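Local coordinates for protein putative peptidase (PDB 3CE2) that probably acts as a zinc-dependent oligopeptidase of the M3B family, degrading a variety of small bioactive peptides, at residues T75-E80 with Q417-A422; R13-S16 with D22-D25; N248-A253 with I526-Y531; G571-F574 with K580-G583; S443-S448 with T456-C461. All coordinates share one frame; numbering follows the deposited sequence.

Overall arrangement
From the N terminus, interaction 2 (13-16 with 22-25) closes a short turn in the arm ahead of helix 33-42. Interaction 1 then opens on helix 66-96 and closes only at 417-422, just past the HExxH helix 394-416. It crosses interaction 3, which joins helix 240-260 to the loop at 526-531. Interaction 5, a local pairing of helices 431-447 and 451-487, is nested within the loop that interaction 3 closes. Interaction 4 follows in series, spanning helix 575-581. It touches interaction 1 through D421 and G571, while all other pairs stay apart. Interactions 1 and 3 thus tie helices to loops distant in sequence, whereas 2, 4 and 5 are local closures.

Interaction 1 (T75-E80 with Q417-A422); sequences TLFSIE and QPFHDA
F77, on helix 66-96, and H420 meet where this largely helical M3 peptidase packs an early helix against the loop that leaves the HExxH helix 394-416. The CB of H420 lies over one face of the F77 ring, 3.8 Å from the ring centroid, a CH-pi contact displaced toward the rim. The imidazole runs nearly parallel to the phenyl plane (6°) but is slid so far along it that the rings barely overlap. Beside them, F419 CD2 packs on F77 CB at 4.0 Å, and F419 CE2 comes within 3.6 Å of F77 O. E80 holds an extended chain across F419, placing CG in the plane of that ring at its edge, 3.8 Å from CZ. Its carboxylate is turned 74° to the F419 plane and brings OE1 to the edge of the F77 ring.

Farther out, Y151 meets F77 edge-to-face, R81 and N84 touch F419, and the ring of Y148 meets that of H420. The imidazole is positioned by the loop before helix 149-156, where H420 NE2 hydrogen-bonds to P147 O.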
# COMPACT_ATOMS: atom_id res chain seq x y z
N THR A 75 -26.79 14.30 2.01
CA THR A 75 -26.98 14.29 3.43
C THR A 75 -26.02 13.32 4.06
O THR A 75 -25.53 13.56 5.15
CB THR A 75 -28.40 13.88 3.77
OG1 THR A 75 -29.28 14.97 3.45
CG2 THR A 75 -28.52 13.54 5.23
N LEU A 76 -25.75 12.23 3.36
CA LEU A 76 -24.86 11.27 3.94
C LEU A 76 -23.41 11.74 3.81
O LEU A 76 -22.62 11.56 4.74
CB LEU A 76 -25.15 9.85 3.46
CG LEU A 76 -24.59 9.24 2.20
CD1 LEU A 76 -23.17 8.80 2.47
CD2 LEU A 76 -25.43 8.04 1.86
N PHE A 77 -23.07 12.38 2.70
CA PHE A 77 -21.72 12.95 2.57
C PHE A 77 -21.46 14.02 3.62
O PHE A 77 -20.33 14.24 4.03
CB PHE A 77 -21.47 13.52 1.17
CG PHE A 77 -21.40 12.48 0.10
CD1 PHE A 77 -20.98 11.18 0.39
CD2 PHE A 77 -21.76 12.78 -1.21
CE1 PHE A 77 -20.90 10.18 -0.61
CE2 PHE A 77 -21.70 11.80 -2.21
CZ PHE A 77 -21.26 10.50 -1.91
N SER A 78 -22.52 14.68 4.06
CA SER A 78 -22.38 15.79 4.96
C SER A 78 -22.06 15.27 6.36
O SER A 78 -21.17 15.79 7.03
CB SER A 78 -23.70 16.57 5.01
OG SER A 78 -23.46 17.89 5.44
N ILE A 79 -22.81 14.25 6.78
CA ILE A 79 -22.62 13.58 8.05
C ILE A 79 -21.24 12.93 8.08
O ILE A 79 -20.42 13.21 8.97
CB ILE A 79 -23.71 12.50 8.26
CG1 ILE A 79 -25.04 13.15 8.63
CG2 ILE A 79 -23.30 11.50 9.33
CD1 ILE A 79 -26.22 12.24 8.48
N GLU A 80 -20.99 12.10 7.07
CA GLU A 80 -19.74 11.38 6.93
C GLU A 80 -18.58 12.34 7.07
O GLU A 80 -17.56 12.03 7.69
CB GLU A 80 -19.68 10.69 5.57
CG GLU A 80 -18.38 9.99 5.28
CD GLU A 80 -18.35 9.36 3.88
OE1 GLU A 80 -19.43 9.11 3.30
OE2 GLU A 80 -17.23 9.11 3.38
N GLN A 417 -10.64 18.68 -5.27
CA GLN A 417 -11.77 17.78 -5.52
C GLN A 417 -12.91 17.98 -4.55
O GLN A 417 -12.72 18.43 -3.42
CB GLN A 417 -11.33 16.31 -5.46
CG GLN A 417 -10.22 16.00 -6.38
CD GLN A 417 -10.68 16.00 -7.82
OE1 GLN A 417 -11.83 15.65 -8.12
NE2 GLN A 417 -9.77 16.33 -8.72
N PRO A 418 -14.12 17.61 -4.96
CA PRO A 418 -15.12 17.68 -3.92
C PRO A 418 -14.93 16.49 -2.96
O PRO A 418 -14.12 15.58 -3.23
CB PRO A 418 -16.44 17.61 -4.69
CG PRO A 418 -16.12 16.85 -5.93
CD PRO A 418 -14.66 17.09 -6.24
N PHE A 419 -15.66 16.51 -1.85
CA PHE A 419 -15.42 15.60 -0.74
C PHE A 419 -15.49 14.17 -1.20
O PHE A 419 -14.63 13.36 -0.88
CB PHE A 419 -16.44 15.84 0.37
CG PHE A 419 -16.49 14.75 1.39
CD1 PHE A 419 -15.52 14.66 2.38
CD2 PHE A 419 -17.50 13.80 1.36
CE1 PHE A 419 -15.56 13.64 3.33
CE2 PHE A 419 -17.54 12.78 2.31
CZ PHE A 419 -16.56 12.70 3.29
N HIS A 420 -16.49 13.85 -1.99
CA HIS A 420 -16.71 12.46 -2.33
C HIS A 420 -15.74 11.95 -3.42
O HIS A 420 -15.77 10.77 -3.76
CB HIS A 420 -18.16 12.26 -2.78
CG HIS A 420 -18.51 13.04 -4.02
ND1 HIS A 420 -18.79 14.39 -3.99
CD2 HIS A 420 -18.60 12.67 -5.31
CE1 HIS A 420 -19.04 14.82 -5.21
NE2 HIS A 420 -18.94 13.79 -6.03
N ASP A 421 -14.90 12.82 -3.97
CA ASP A 421 -14.02 12.41 -5.06
C ASP A 421 -12.59 12.55 -4.62
O ASP A 421 -11.69 12.20 -5.36
CB ASP A 421 -14.24 13.28 -6.30
CG ASP A 421 -15.32 12.75 -7.24
OD1 ASP A 421 -16.03 11.78 -6.90
OD2 ASP A 421 -15.45 13.31 -8.35
N ALA A 422 -12.38 13.06 -3.42
CA ALA A 422 -11.03 13.47 -3.00
C ALA A 422 -10.07 12.36 -2.58
O ALA A 422 -8.86 12.51 -2.67
CB ALA A 422 -11.14 14.48 -1.89

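Interaction 2 (R13-S16 with D22-D25); sequences RPRS and DCWD
R15 reaches C23 through a side chain whose CG stands opposite the backbone N (chi1 -179°), which kinks once at chi2 (67°) and then runs straight to its guanidinium. The group arrives with one face turned to the C23 sulfur. SG sits 3.7 Å above the guanidinium plane, displaced toward the rim and therefore nearer NH2 than CZ. The same NH2 touches C23 CB at 3.6 Å, so the cysteine meets the arginine along its whole short side chain. W24 adds a looser approach: the indole NE1 lies 4.0 Å from R15 NH2, the two flat groups meeting obliquely, without a hydrogen bond between them.

Both segments belong to the irregular N-terminal arm ahead of helix 33-42. The arm doubles back on itself here while lying against the region of strand 362-363 and the end of helix 66-96. The polar ends are satisfied by that surface rather than by each other. D363 serves both segments with one carboxylate, OD2 forming a salt bridge with R15 NH1 and OD1 accepting the backbone N of W24. N367 OD1 is a second partner of R15 NH1, and Q96 OE1 is bonded to W24 NE1.

The bonds at NH1 probably limit rotation of the guanidinium, and C23 covers it through van der Waals contact alone. I18 touches the C23 side chain, and the W24 side chain packs on L92 of helix 66-96.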
# COMPACT_ATOMS: atom_id res chain seq x y z
N ARG A 13 10.72 11.93 27.56
CA ARG A 13 9.80 12.88 28.20
C ARG A 13 8.33 12.52 28.01
O ARG A 13 7.96 11.85 27.06
CB ARG A 13 10.06 14.31 27.70
CG ARG A 13 10.80 15.18 28.69
CD ARG A 13 12.01 15.85 28.04
NE ARG A 13 11.93 15.81 26.58
CZ ARG A 13 11.80 16.88 25.80
NH1 ARG A 13 11.74 18.09 26.34
NH2 ARG A 13 11.73 16.73 24.48
N PRO A 14 7.48 12.94 28.94
CA PRO A 14 6.07 12.71 28.68
C PRO A 14 5.48 13.77 27.75
O PRO A 14 6.04 14.87 27.63
CB PRO A 14 5.42 12.79 30.08
CG PRO A 14 6.52 13.30 31.03
CD PRO A 14 7.74 13.61 30.23
N ARG A 15 4.36 13.44 27.11
CA ARG A 15 3.75 14.37 26.18
C ARG A 15 3.71 15.79 26.74
O ARG A 15 4.08 16.74 26.06
CB ARG A 15 2.34 13.93 25.79
CG ARG A 15 1.68 14.87 24.78
CD ARG A 15 2.41 14.80 23.46
NE ARG A 15 1.81 15.60 22.39
CZ ARG A 15 2.18 15.56 21.11
NH1 ARG A 15 3.12 14.72 20.69
NH2 ARG A 15 1.59 16.36 20.22
N SER A 16 3.26 15.93 27.98
CA SER A 16 2.91 17.25 28.51
C SER A 16 4.11 18.17 28.71
O SER A 16 3.94 19.37 28.90
CB SER A 16 2.10 17.11 29.80
OG SER A 16 2.92 16.63 30.85
N ASP A 22 7.28 21.59 18.56
CA ASP A 22 7.73 20.30 18.09
C ASP A 22 6.54 19.43 17.69
O ASP A 22 6.70 18.33 17.18
CB ASP A 22 8.57 19.65 19.17
CG ASP A 22 9.94 20.30 19.31
OD1 ASP A 22 10.29 21.12 18.43
OD2 ASP A 22 10.65 19.97 20.28
N CYS A 23 5.35 19.97 17.88
CA CYS A 23 4.14 19.20 17.70
C CYS A 23 3.29 19.74 16.58
O CYS A 23 3.40 20.89 16.20
CB CYS A 23 3.33 19.22 19.00
SG CYS A 23 4.35 18.83 20.39
N TRP A 24 2.44 18.87 16.06
CA TRP A 24 1.51 19.31 15.09
C TRP A 24 0.49 20.19 15.80
O TRP A 24 0.33 20.11 17.03
CB TRP A 24 0.85 18.14 14.36
CG TRP A 24 0.30 17.06 15.21
CD1 TRP A 24 -0.21 17.17 16.48
CD2 TRP A 24 0.16 15.69 14.85
NE1 TRP A 24 -0.64 15.95 16.92
CE2 TRP A 24 -0.42 15.02 15.95
CE3 TRP A 24 0.49 14.95 13.70
CZ2 TRP A 24 -0.68 13.65 15.93
CZ3 TRP A 24 0.22 13.59 13.68
CH2 TRP A 24 -0.36 12.95 14.79
N ASP A 25 -0.16 21.04 15.00
CA ASP A 25 -1.19 21.96 15.45
C ASP A 25 -2.53 21.50 14.92
O ASP A 25 -2.87 21.71 13.74
CB ASP A 25 -0.88 23.38 14.98
CG ASP A 25 -2.03 24.36 15.27
OD1 ASP A 25 -2.96 24.04 16.04
OD2 ASP A 25 -2.01 25.47 14.71

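Interaction 3 (N248-A253 with I526-Y531); sequences NGKIQA and IPHFYY
Helix 240-260 of the M3 peptidase region packs here against the loop between helices 494-509 and 536-553, with K250 and I251 of the helix meeting H528 and Y531 of the loop. Two separate touches make up the contact. K250 CB approaches H528 ND1 obliquely at 4.1 Å, so it is the aliphatic base of the lysine, not its ammonium group, that meets the imidazole. The lysine chain bends at chi2 (74°) and carries NZ off, leaving it 6.6 Å from H528 ND1.

The second touch is apolar. I251 CD1 comes within 4.0 Å of Y531 CD1, the isoleucine crossing the phenol ring obliquely. Although the CB of I251 does not point straight at the loop, its CD1 end swings nearer and closes the gap.

The loop presents both rings from a tight turn: H528 and F529 form a short 3-10 segment, with Y530 N bonded to P527 O and Y531 N bonded to H528 O at 2.9 Å. Y531 also has the carbonyl oxygens of I526 and P527 in its ring plane, at the edge. Around the contact, F185 of helix 180-192 stacks on H528, and I251 packs on I482, H483 and A486 of helix 451-487. That helix also carries the zinc ligand H484, whose side chain lies about 9 Å from that of I251.

With carbon atoms supplying the helix side of both touches, cohesion across this largely buried seam rests on van der Waals packing, and directional bonding plays no part between the two segments.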
# COMPACT_ATOMS: atom_id res chain seq x y z
N ASN A 248 -5.08 -24.18 -0.78
CA ASN A 248 -6.15 -24.72 -1.61
C ASN A 248 -7.49 -24.24 -1.13
O ASN A 248 -8.32 -23.86 -1.93
CB ASN A 248 -6.16 -26.24 -1.58
CG ASN A 248 -7.14 -26.85 -2.60
OD1 ASN A 248 -6.90 -26.83 -3.81
ND2 ASN A 248 -8.23 -27.41 -2.10
N GLY A 249 -7.71 -24.27 0.19
CA GLY A 249 -8.97 -23.81 0.75
C GLY A 249 -9.28 -22.35 0.44
O GLY A 249 -10.36 -22.04 -0.02
N LYS A 250 -8.33 -21.46 0.71
CA LYS A 250 -8.46 -20.05 0.37
C LYS A 250 -8.77 -19.89 -1.12
O LYS A 250 -9.77 -19.27 -1.51
CB LYS A 250 -7.17 -19.29 0.72
CG LYS A 250 -7.24 -17.78 0.56
CD LYS A 250 -8.05 -17.13 1.68
CE LYS A 250 -8.49 -15.71 1.32
NZ LYS A 250 -9.78 -15.38 1.99
N ILE A 251 -7.92 -20.45 -1.97
CA ILE A 251 -8.15 -20.28 -3.38
C ILE A 251 -9.53 -20.79 -3.81
O ILE A 251 -10.18 -20.18 -4.65
CB ILE A 251 -7.10 -20.98 -4.22
CG1 ILE A 251 -5.69 -20.50 -3.86
CG2 ILE A 251 -7.43 -20.83 -5.70
CD1 ILE A 251 -5.47 -19.00 -3.75
N GLN A 252 -9.97 -21.92 -3.25
CA GLN A 252 -11.29 -22.44 -3.57
C GLN A 252 -12.35 -21.48 -3.05
O GLN A 252 -13.44 -21.37 -3.61
CB GLN A 252 -11.52 -23.83 -2.99
CG GLN A 252 -10.95 -25.01 -3.80
CD GLN A 252 -11.42 -25.03 -5.28
OE1 GLN A 252 -12.61 -24.83 -5.62
NE2 GLN A 252 -10.47 -25.29 -6.17
N ALA A 253 -12.05 -20.78 -1.97
CA ALA A 253 -12.96 -19.75 -1.50
C ALA A 253 -13.16 -18.68 -2.58
O ALA A 253 -14.30 -18.33 -2.91
CB ALA A 253 -12.44 -19.13 -0.22
N ILE A 526 4.16 -17.21 2.64
CA ILE A 526 3.51 -15.96 2.25
C ILE A 526 2.07 -15.87 2.70
O ILE A 526 1.23 -16.55 2.14
CB ILE A 526 3.45 -15.84 0.76
CG1 ILE A 526 4.84 -15.92 0.16
CG2 ILE A 526 2.76 -14.54 0.38
CD1 ILE A 526 4.78 -16.15 -1.31
N PRO A 527 1.77 -14.97 3.65
CA PRO A 527 0.50 -14.85 4.37
C PRO A 527 -0.75 -14.72 3.48
O PRO A 527 -0.70 -14.03 2.46
CB PRO A 527 0.70 -13.61 5.23
CG PRO A 527 2.20 -13.52 5.39
CD PRO A 527 2.74 -13.94 4.07
N HIS A 528 -1.85 -15.37 3.89
CA HIS A 528 -3.04 -15.53 3.03
C HIS A 528 -3.73 -14.23 2.70
O HIS A 528 -4.56 -14.18 1.75
CB HIS A 528 -4.08 -16.46 3.65
CG HIS A 528 -3.69 -17.90 3.65
ND1 HIS A 528 -4.60 -18.91 3.89
CD2 HIS A 528 -2.50 -18.50 3.46
CE1 HIS A 528 -3.98 -20.07 3.84
NE2 HIS A 528 -2.70 -19.85 3.59
N PHE A 529 -3.41 -13.18 3.49
CA PHE A 529 -3.91 -11.83 3.22
C PHE A 529 -3.21 -11.18 2.03
O PHE A 529 -3.73 -10.20 1.46
CB PHE A 529 -3.95 -10.93 4.46
CG PHE A 529 -2.60 -10.56 5.03
CD1 PHE A 529 -2.14 -11.15 6.22
CD2 PHE A 529 -1.82 -9.58 4.42
CE1 PHE A 529 -0.90 -10.79 6.79
CE2 PHE A 529 -0.56 -9.21 4.98
CZ PHE A 529 -0.11 -9.82 6.17
N TYR A 530 -2.06 -11.76 1.63
CA TYR A 530 -1.46 -11.50 0.31
C TYR A 530 -2.22 -12.20 -0.77
O TYR A 530 -1.79 -12.23 -1.91
CB TYR A 530 0.01 -11.89 0.25
CG TYR A 530 0.79 -10.95 1.08
CD1 TYR A 530 0.86 -9.61 0.75
CD2 TYR A 530 1.39 -11.37 2.25
CE1 TYR A 530 1.52 -8.73 1.52
CE2 TYR A 530 2.06 -10.50 3.04
CZ TYR A 530 2.12 -9.17 2.68
OH TYR A 530 2.80 -8.28 3.48
N TYR A 531 -3.38 -12.72 -0.44
CA TYR A 531 -4.22 -13.24 -1.49
C TYR A 531 -5.49 -12.40 -1.83
O TYR A 531 -5.92 -11.49 -1.09
CB TYR A 531 -4.46 -14.75 -1.30
CG TYR A 531 -3.16 -15.53 -1.38
CD1 TYR A 531 -2.86 -16.26 -2.50
CD2 TYR A 531 -2.23 -15.48 -0.37
CE1 TYR A 531 -1.66 -16.97 -2.62
CE2 TYR A 531 -1.02 -16.19 -0.47
CZ TYR A 531 -0.75 -16.94 -1.61
OH TYR A 531 0.41 -17.66 -1.78

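Interaction 4 (G571-F574 with K580-G583); sequences GSDF and KKSG
D573 OD2 forms a salt bridge with K581 NZ, modelled at 2.5 Å; that length is shorter than such pairs usually are and is doubtful in detail at this resolution. The bridge is one-armed, because NZ remains 4.7 Å from D573 OD1. The lysine reaches the aspartate with an extended chain that turns at its last torsion (chi4 87°), and the two side chains cross at about a right angle. Nothing else of importance passes between the segments, and the pair lies at the surface, where solvent can be expected to weaken the attraction.

The other oxygen of the carboxylate is occupied closer to home. F574 N donates to D573 OD1 at 2.9 Å, on the anti side and 34° out of the carboxylate plane, a bent bond with an N-H...O angle of 139°. Each oxygen thus has its own partner, which should restrict rotation of the group.

Residues on the two flanks of helix 575-581 are joined, because the K581 chain reaches back along it to D573. A carboxylate just before the N-cap residue F574 would probably suit the N-terminal end of the helix, though the adjacent ammonium would offset this. K581 lies near the C-terminal end, just before the Schellman motif in which G583, of positive phi, is the C-prime residue and G583 N bonds to K580 O at 2.7 Å.

On its other sides segment 571-574 is joined to its surroundings: F574 meets F150 of helix 149-156 edge-to-face, and G571 N bonds to D421 O in the loop following helix 394-416.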
# COMPACT_ATOMS: atom_id res chain seq x y z
N GLY A 571 -9.61 10.81 -6.27
CA GLY A 571 -10.24 9.61 -6.80
C GLY A 571 -11.39 9.95 -7.74
O GLY A 571 -12.43 9.31 -7.68
N SER A 572 -11.19 10.93 -8.63
CA SER A 572 -12.27 11.41 -9.50
C SER A 572 -12.62 10.50 -10.68
O SER A 572 -13.60 10.72 -11.38
CB SER A 572 -11.97 12.81 -10.01
OG SER A 572 -10.65 12.91 -10.48
N ASP A 573 -11.83 9.47 -10.89
CA ASP A 573 -12.12 8.56 -11.97
C ASP A 573 -11.47 7.23 -11.60
O ASP A 573 -10.78 7.15 -10.59
CB ASP A 573 -11.52 9.12 -13.25
CG ASP A 573 -12.24 8.65 -14.51
OD1 ASP A 573 -13.05 7.70 -14.48
OD2 ASP A 573 -11.96 9.26 -15.56
N PHE A 574 -11.69 6.21 -12.41
CA PHE A 574 -10.96 4.96 -12.27
C PHE A 574 -9.47 5.21 -12.33
O PHE A 574 -9.01 6.06 -13.10
CB PHE A 574 -11.39 3.97 -13.35
CG PHE A 574 -12.83 3.55 -13.22
CD1 PHE A 574 -13.26 2.83 -12.10
CD2 PHE A 574 -13.77 3.93 -14.18
CE1 PHE A 574 -14.59 2.47 -11.95
CE2 PHE A 574 -15.10 3.56 -14.03
CZ PHE A 574 -15.51 2.84 -12.93
N LYS A 580 -4.06 7.77 -17.25
CA LYS A 580 -4.05 8.14 -18.66
C LYS A 580 -4.08 9.65 -18.83
O LYS A 580 -3.23 10.21 -19.53
CB LYS A 580 -5.20 7.51 -19.44
CG LYS A 580 -4.78 6.39 -20.36
CD LYS A 580 -5.52 6.44 -21.69
CE LYS A 580 -6.82 5.66 -21.62
NZ LYS A 580 -7.29 5.30 -22.99
N LYS A 581 -5.04 10.30 -18.19
CA LYS A 581 -5.13 11.74 -18.23
C LYS A 581 -3.77 12.36 -17.95
O LYS A 581 -3.47 13.42 -18.46
CB LYS A 581 -6.12 12.26 -17.19
CG LYS A 581 -7.55 11.95 -17.51
CD LYS A 581 -8.50 12.76 -16.60
CE LYS A 581 -9.99 12.38 -16.84
NZ LYS A 581 -10.42 11.22 -16.01
N SER A 582 -2.95 11.68 -17.15
CA SER A 582 -1.64 12.20 -16.74
C SER A 582 -0.46 11.71 -17.59
O SER A 582 0.70 11.90 -17.20
CB SER A 582 -1.36 11.84 -15.29
OG SER A 582 -2.33 12.40 -14.44
N GLY A 583 -0.76 11.08 -18.73
CA GLY A 583 0.28 10.64 -19.68
C GLY A 583 0.84 9.25 -19.47
O GLY A 583 1.77 8.85 -20.17

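Interaction 5 (S443-S448 with T456-C461); sequences SMLKES and TILTRC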
# COMPACT_ATOMS: atom_id res chain seq x y z
N SER A 443 18.79 12.34 -6.19
CA SER A 443 19.44 13.61 -5.96
C SER A 443 20.68 13.48 -5.10
O SER A 443 21.65 14.20 -5.32
CB SER A 443 18.49 14.60 -5.30
OG SER A 443 17.46 14.97 -6.18
N MET A 444 20.64 12.58 -4.12
CA MET A 444 21.77 12.39 -3.20
C MET A 444 22.96 11.78 -3.92
O MET A 444 24.10 12.07 -3.57
CB MET A 444 21.39 11.56 -1.97
CG MET A 444 20.60 12.32 -0.95
SD MET A 444 20.28 11.36 0.54
CE MET A 444 21.88 11.53 1.35
N LEU A 445 22.71 10.92 -4.90
CA LEU A 445 23.78 10.37 -5.73
C LEU A 445 24.47 11.46 -6.50
O LEU A 445 25.67 11.61 -6.42
CB LEU A 445 23.22 9.43 -6.76
CG LEU A 445 22.88 8.05 -6.29
CD1 LEU A 445 22.55 7.22 -7.52
CD2 LEU A 445 24.08 7.50 -5.52
N LYS A 446 23.68 12.20 -7.28
CA LYS A 446 24.18 13.34 -8.01
C LYS A 446 25.04 14.22 -7.11
O LYS A 446 26.06 14.71 -7.54
CB LYS A 446 23.02 14.15 -8.58
CG LYS A 446 22.40 13.57 -9.85
CD LYS A 446 21.20 14.42 -10.31
CE LYS A 446 20.70 14.04 -11.73
NZ LYS A 446 20.58 12.55 -11.94
N GLU A 447 24.63 14.40 -5.86
CA GLU A 447 25.30 15.39 -5.02
C GLU A 447 26.48 14.82 -4.30
O GLU A 447 27.24 15.55 -3.69
CB GLU A 447 24.35 15.99 -3.99
CG GLU A 447 23.33 16.97 -4.57
CD GLU A 447 23.96 18.01 -5.50
OE1 GLU A 447 24.92 18.70 -5.06
OE2 GLU A 447 23.50 18.14 -6.66
N SER A 448 26.64 13.51 -4.37
CA SER A 448 27.59 12.82 -3.52
C SER A 448 29.01 12.87 -4.07
O SER A 448 29.21 12.97 -5.29
CB SER A 448 27.17 11.37 -3.34
OG SER A 448 28.13 10.65 -2.59
N THR A 456 26.26 2.50 -1.29
CA THR A 456 25.23 2.35 -0.29
C THR A 456 23.88 2.79 -0.85
O THR A 456 22.93 2.02 -0.83
CB THR A 456 25.60 3.09 1.01
OG1 THR A 456 26.58 2.32 1.71
CG2 THR A 456 24.40 3.24 1.93
N ILE A 457 23.81 4.00 -1.38
CA ILE A 457 22.57 4.53 -1.93
C ILE A 457 22.05 3.71 -3.11
O ILE A 457 20.87 3.37 -3.18
CB ILE A 457 22.75 5.95 -2.41
CG1 ILE A 457 23.05 6.85 -1.23
CG2 ILE A 457 21.50 6.43 -3.13
CD1 ILE A 457 23.67 8.15 -1.64
N LEU A 458 22.93 3.40 -4.05
CA LEU A 458 22.50 2.65 -5.21
C LEU A 458 21.97 1.30 -4.79
O LEU A 458 21.05 0.75 -5.40
CB LEU A 458 23.65 2.47 -6.19
CG LEU A 458 23.88 3.68 -7.08
CD1 LEU A 458 25.34 3.80 -7.44
CD2 LEU A 458 23.00 3.58 -8.33
N THR A 459 22.57 0.75 -3.75
CA THR A 459 22.24 -0.60 -3.35
C THR A 459 20.85 -0.62 -2.70
O THR A 459 20.04 -1.52 -2.97
CB THR A 459 23.33 -1.19 -2.44
OG1 THR A 459 24.46 -1.53 -3.25
CG2 THR A 459 22.84 -2.44 -1.78
N ARG A 460 20.56 0.40 -1.88
CA ARG A 460 19.30 0.47 -1.18
C ARG A 460 18.17 0.63 -2.19
O ARG A 460 17.10 0.01 -2.09
CB ARG A 460 19.31 1.63 -0.19
CG ARG A 460 18.13 1.59 0.76
CD ARG A 460 18.33 2.51 1.94
NE ARG A 460 18.54 3.88 1.50
CZ ARG A 460 19.71 4.52 1.51
NH1 ARG A 460 19.79 5.77 1.08
NH2 ARG A 460 20.81 3.90 1.95
N CYS A 461 18.45 1.47 -3.17
CA CYS A 461 17.53 1.77 -4.22
C CYS A 461 17.23 0.58 -5.14
O CYS A 461 16.08 0.36 -5.51
CB CYS A 461 18.12 2.92 -5.03
SG CYS A 461 17.29 3.18 -6.56
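Apolar contacts between L445 and the pair I457 and L458 carry this buried interface. L445 is wedged between the two with its branches divided: CD2 lies 3.7 Å from I457 CG2, while CD1 meets L458 CD2 at 3.8 Å. The first pair slides past one another in opposite directions; the second crosses at about a right angle. I457 CG2 faces the leucine because it stands opposite the backbone N of its own residue, whereas CG1 carries CD1 to within 4.1 Å of CB of M444, the residue before L445. L606 of helix 590-607 packs on L458, and L394 of helix 394-416 on M444, extending the hydrophobic layer.

The polar groups bond to neighbours outside the two segments. S443 OG bonds to S340 O and T456 OG1 to S321 OG, linking the two helices to other parts of the chain. S448 OG, in the connection, is bonded to E453 OE2 at the start of the second helix.

Among backbone bonds, S448 N to L445 O at 3.0 Å lies near the C-terminal end of helix 431-447, before the chain reverses.

The axes of 443-447 and 456-461 approach to 10.2 Å and run nearly antiparallel, with a signed crossing angle of -160°. Together with the brief link between helices 431-447 and 451-487, this defines an antiparallel helical hairpin, its apolar seam close to the turn.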